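Local coordinates for protein ferritin light chain (Trichoplusia ni, PDB 1Z6O) that forms, with the heavy chain, a secreted 24-subunit shell that stores iron, the light chain probably helping the ferric mineral core to nucleate, at residues E138-N150 with I159-H171. Residues are numbered along the deposited sequence; the frame is centred on the assembly and turned at random.
Sequences ERAFYIHREATRN and IAQYLEEEFIEDH. With CA (calcium ion), chain Z; FE (Fe (III) ion), chain Y.
With CG of His144 anti to the backbone N (chi1 -174°), the imidazole reaches across to helix 157-190, while Glu164, its CG anti to the carbonyl carbon and its chain extended beyond (chi2 169°), brings a carboxylate up to the ring edge. NE2 of His144 donates to OE2 of Glu164 over 2.7 Å, almost straight (173°), on the anti side of the carboxylate and close to the imidazole plane. The two flat groups are nearly coplanar. Like a knob in a hole, the histidine sits among Ala160, Leu163, Glu164 and Ile168, and the Ala160 methyl CB lies 3.7 Å from His144 NE2.

Deeper in the four-helix bundle the antiparallel helices meet through aliphatic groups. CD1 of Leu163 packs 3.7 Å from CG2 of Ile143, the two side chains crossing at about a right angle, and Ile168 CG1 approaches the methyl of Ala140 at 4.0 Å. Near the end of helix 122-148, Thr148 CG2 touches Ala160 CB at 3.6 Å. Pro157 of a neighbouring subunit packs on both Phe141 and His144.

The other oxygen of Glu164, OE1, binds the calcium ion at 2.2 Å, beside Gln161 OE1 at 2.5 Å; Gln161 and Glu164 of two neighbouring subunits complete this threefold site. With an alanine at the His144 position, OE2 of Glu164 would probably lose its donor and the carboxylate be less firmly oriented about its bond to the calcium ion. His144 thus acts as a second-shell residue: one carboxylate oxygen is held by the imidazole while the other serves the metal, and the calcium ion bonded to OE1 probably helps keep Glu164 ionised.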
# COMPACT_ATOMS: atom_id res chain seq x y z
N GLU A 138 -7.03 -42.02 35.29
CA GLU A 138 -6.51 -42.75 36.44
C GLU A 138 -5.33 -43.63 36.04
O GLU A 138 -4.46 -43.92 36.87
CB GLU A 138 -7.63 -43.55 37.11
CG GLU A 138 -8.63 -42.60 37.80
CD GLU A 138 -9.79 -43.30 38.48
OE1 GLU A 138 -9.98 -44.51 38.23
OE2 GLU A 138 -10.51 -42.64 39.26
N ARG A 139 -5.30 -44.07 34.79
CA ARG A 139 -4.16 -44.87 34.33
C ARG A 139 -2.94 -43.93 34.31
O ARG A 139 -1.84 -44.34 34.67
CB ARG A 139 -4.42 -45.45 32.94
CG ARG A 139 -3.28 -46.35 32.42
CD ARG A 139 -3.19 -47.67 33.20
NE ARG A 139 -4.32 -48.55 32.89
CZ ARG A 139 -4.43 -49.28 31.78
NH1 ARG A 139 -3.48 -49.25 30.84
NH2 ARG A 139 -5.51 -50.02 31.59
N ALA A 140 -3.12 -42.68 33.89
CA ALA A 140 -1.98 -41.75 33.90
C ALA A 140 -1.50 -41.54 35.34
O ALA A 140 -0.31 -41.45 35.59
CB ALA A 140 -2.35 -40.40 33.26
N PHE A 141 -2.44 -41.43 36.29
CA PHE A 141 -2.07 -41.24 37.70
C PHE A 141 -1.24 -42.45 38.17
O PHE A 141 -0.27 -42.31 38.91
CB PHE A 141 -3.32 -41.15 38.59
CG PHE A 141 -3.96 -39.78 38.63
CD1 PHE A 141 -3.66 -38.80 37.68
CD2 PHE A 141 -4.88 -39.47 39.64
CE1 PHE A 141 -4.27 -37.53 37.73
CE2 PHE A 141 -5.49 -38.21 39.71
CZ PHE A 141 -5.19 -37.23 38.74
N TYR A 142 -1.66 -43.63 37.75
CA TYR A 142 -0.98 -44.87 38.13
C TYR A 142 0.46 -44.92 37.59
O TYR A 142 1.40 -45.23 38.31
CB TYR A 142 -1.78 -46.05 37.58
CG TYR A 142 -1.17 -47.40 37.89
CD1 TYR A 142 -1.25 -47.94 39.17
CD2 TYR A 142 -0.51 -48.12 36.90
CE1 TYR A 142 -0.68 -49.18 39.46
CE2 TYR A 142 0.06 -49.36 37.18
CZ TYR A 142 -0.03 -49.88 38.46
OH TYR A 142 0.53 -51.11 38.74
N ILE A 143 0.64 -44.61 36.31
CA ILE A 143 1.99 -44.63 35.72
C ILE A 143 2.87 -43.56 36.38
O ILE A 143 4.06 -43.79 36.64
CB ILE A 143 1.91 -44.38 34.20
CG1 ILE A 143 1.07 -45.48 33.55
CG2 ILE A 143 3.32 -44.38 33.59
CD1 ILE A 143 0.78 -45.22 32.07
N HIS A 144 2.27 -42.41 36.66
CA HIS A 144 2.99 -41.31 37.31
C HIS A 144 3.49 -41.77 38.69
O HIS A 144 4.63 -41.52 39.07
CB HIS A 144 2.03 -40.11 37.44
CG HIS A 144 2.68 -38.86 37.95
ND1 HIS A 144 3.01 -38.68 39.27
CD2 HIS A 144 3.03 -37.71 37.31
CE1 HIS A 144 3.53 -37.47 39.43
NE2 HIS A 144 3.55 -36.87 38.26
N ARG A 145 2.62 -42.44 39.44
CA ARG A 145 2.99 -42.93 40.77
C ARG A 145 4.08 -44.02 40.67
O ARG A 145 5.00 -44.10 41.50
CB ARG A 145 1.74 -43.50 41.48
CG ARG A 145 2.00 -43.84 42.93
CD ARG A 145 0.76 -44.32 43.68
NE ARG A 145 1.16 -44.59 45.05
CZ ARG A 145 0.40 -44.39 46.12
NH1 ARG A 145 -0.83 -43.91 45.99
NH2 ARG A 145 0.90 -44.64 47.32
N GLU A 146 3.97 -44.86 39.65
CA GLU A 146 4.95 -45.91 39.44
C GLU A 146 6.32 -45.29 39.11
O GLU A 146 7.36 -45.80 39.50
CB GLU A 146 4.48 -46.81 38.29
CG GLU A 146 5.36 -48.01 37.99
CD GLU A 146 5.42 -49.00 39.15
OE1 GLU A 146 4.41 -49.13 39.90
OE2 GLU A 146 6.48 -49.65 39.29
N ALA A 147 6.31 -44.15 38.42
CA ALA A 147 7.56 -43.49 38.04
C ALA A 147 8.25 -42.70 39.15
O ALA A 147 9.46 -42.50 39.10
CB ALA A 147 7.30 -42.53 36.86
N THR A 148 7.50 -42.26 40.14
CA THR A 148 8.09 -41.37 41.13
C THR A 148 7.81 -41.71 42.58
O THR A 148 8.16 -40.93 43.45
CB THR A 148 7.56 -39.92 40.92
OG1 THR A 148 6.13 -39.93 41.04
CG2 THR A 148 7.93 -39.40 39.54
N ARG A 149 7.21 -42.85 42.84
CA ARG A 149 6.86 -43.11 44.22
C ARG A 149 6.79 -44.57 44.65
O ARG A 149 7.18 -44.90 45.76
CB ARG A 149 5.51 -42.43 44.45
CG ARG A 149 5.05 -42.31 45.85
CD ARG A 149 3.80 -41.42 45.90
NE ARG A 149 3.25 -41.48 47.24
CZ ARG A 149 2.05 -41.04 47.59
NH1 ARG A 149 1.25 -40.48 46.68
NH2 ARG A 149 1.67 -41.17 48.85
N ASN A 150 6.30 -45.44 43.78
CA ASN A 150 6.12 -46.84 44.17
C ASN A 150 7.33 -47.72 44.33
O ASN A 150 7.30 -48.65 45.13
CB ASN A 150 5.15 -47.54 43.23
CG ASN A 150 3.73 -47.04 43.40
OD1 ASN A 150 3.38 -46.44 44.42
ND2 ASN A 150 2.90 -47.31 42.40
N ILE A 159 9.33 -39.13 32.67
CA ILE A 159 8.02 -39.73 32.39
C ILE A 159 6.94 -38.96 33.17
O ILE A 159 5.86 -38.70 32.65
CB ILE A 159 7.96 -41.22 32.83
CG1 ILE A 159 8.90 -42.06 31.95
CG2 ILE A 159 6.51 -41.73 32.74
CD1 ILE A 159 8.59 -41.98 30.44
N ALA A 160 7.23 -38.60 34.41
CA ALA A 160 6.25 -37.86 35.21
C ALA A 160 5.87 -36.52 34.56
O ALA A 160 4.68 -36.20 34.44
CB ALA A 160 6.79 -37.62 36.63
N GLN A 161 6.87 -35.75 34.13
CA GLN A 161 6.60 -34.45 33.51
C GLN A 161 5.89 -34.63 32.16
O GLN A 161 5.02 -33.84 31.80
CB GLN A 161 7.91 -33.66 33.32
CG GLN A 161 7.78 -32.42 32.42
CD GLN A 161 7.14 -31.18 33.09
OE1 GLN A 161 6.46 -31.27 34.12
NE2 GLN A 161 7.37 -30.03 32.47
N TYR A 162 6.26 -35.67 31.41
CA TYR A 162 5.60 -35.95 30.13
C TYR A 162 4.11 -36.21 30.38
O TYR A 162 3.24 -35.65 29.69
CB TYR A 162 6.24 -37.19 29.48
CG TYR A 162 5.49 -37.74 28.28
CD1 TYR A 162 5.27 -36.95 27.15
CD2 TYR A 162 5.04 -39.05 28.26
CE1 TYR A 162 4.61 -37.48 26.02
CE2 TYR A 162 4.39 -39.59 27.15
CZ TYR A 162 4.18 -38.80 26.04
OH TYR A 162 3.53 -39.34 24.95
N LEU A 163 3.78 -37.04 31.37
CA LEU A 163 2.38 -37.31 31.68
C LEU A 163 1.67 -36.05 32.16
O LEU A 163 0.54 -35.78 31.77
CB LEU A 163 2.26 -38.41 32.75
CG LEU A 163 2.71 -39.81 32.30
CD1 LEU A 163 2.79 -40.73 33.52
CD2 LEU A 163 1.72 -40.35 31.25
N GLU A 164 2.33 -35.28 33.02
CA GLU A 164 1.74 -34.05 33.55
C GLU A 164 1.38 -33.08 32.45
O GLU A 164 0.27 -32.54 32.41
CB GLU A 164 2.71 -33.36 34.53
CG GLU A 164 2.84 -34.11 35.87
CD GLU A 164 3.99 -33.62 36.74
OE1 GLU A 164 4.62 -32.58 36.43
OE2 GLU A 164 4.26 -34.27 37.77
N GLU A 165 2.31 -32.86 31.53
CA GLU A 165 2.13 -31.91 30.44
C GLU A 165 1.22 -32.36 29.30
O GLU A 165 0.38 -31.59 28.82
CB GLU A 165 3.49 -31.57 29.83
CG GLU A 165 4.43 -30.82 30.76
CD GLU A 165 4.10 -29.34 30.83
OE1 GLU A 165 3.52 -28.83 29.85
OE2 GLU A 165 4.42 -28.69 31.85
N GLU A 166 1.38 -33.59 28.86
CA GLU A 166 0.63 -34.07 27.70
C GLU A 166 -0.68 -34.79 27.97
O GLU A 166 -1.47 -34.96 27.05
CB GLU A 166 1.53 -34.99 26.87
CG GLU A 166 2.80 -34.31 26.41
CD GLU A 166 2.52 -33.06 25.59
OE1 GLU A 166 1.74 -33.15 24.62
OE2 GLU A 166 3.09 -32.00 25.91
N PHE A 167 -0.91 -35.23 29.20
CA PHE A 167 -2.13 -35.97 29.49
C PHE A 167 -2.95 -35.44 30.65
O PHE A 167 -4.13 -35.11 30.51
CB PHE A 167 -1.80 -37.44 29.78
CG PHE A 167 -1.20 -38.16 28.60
CD1 PHE A 167 0.17 -38.07 28.33
CD2 PHE A 167 -2.02 -38.85 27.71
CE1 PHE A 167 0.72 -38.65 27.18
CE2 PHE A 167 -1.49 -39.43 26.55
CZ PHE A 167 -0.11 -39.33 26.29
N ILE A 168 -2.31 -35.37 31.81
CA ILE A 168 -2.96 -34.99 33.05
C ILE A 168 -3.69 -33.65 33.08
O ILE A 168 -4.84 -33.59 33.54
CB ILE A 168 -1.92 -35.12 34.19
CG1 ILE A 168 -1.61 -36.62 34.39
CG2 ILE A 168 -2.43 -34.48 35.49
CD1 ILE A 168 -0.41 -36.92 35.30
N GLU A 169 -3.08 -32.59 32.58
CA GLU A 169 -3.75 -31.29 32.59
C GLU A 169 -5.06 -31.32 31.81
O GLU A 169 -6.10 -30.89 32.30
CB GLU A 169 -2.88 -30.19 31.99
CG GLU A 169 -1.50 -30.06 32.58
CD GLU A 169 -0.72 -28.90 31.96
OE1 GLU A 169 -0.75 -28.76 30.72
OE2 GLU A 169 -0.08 -28.14 32.72
N ASP A 170 -5.01 -31.85 30.60
CA ASP A 170 -6.20 -31.89 29.76
C ASP A 170 -7.28 -32.87 30.19
O ASP A 170 -8.45 -32.65 29.89
CB ASP A 170 -5.81 -32.14 28.31
CG ASP A 170 -4.96 -31.01 27.74
OD1 ASP A 170 -5.25 -29.83 28.06
OD2 ASP A 170 -4.01 -31.31 26.98
N HIS A 171 -6.90 -33.95 30.87
CA HIS A 171 -7.91 -34.91 31.32
C HIS A 171 -8.94 -34.24 32.23
O HIS A 171 -10.13 -34.52 32.12
CB HIS A 171 -7.25 -36.07 32.11
CG HIS A 171 -6.56 -37.07 31.24
ND1 HIS A 171 -5.56 -37.89 31.71
CD2 HIS A 171 -6.74 -37.40 29.94
CE1 HIS A 171 -5.15 -38.69 30.73
NE2 HIS A 171 -5.85 -38.41 29.65
CA CA Z . 5.53 -30.53 36.36
FE FE Y . 4.79 -26.55 31.63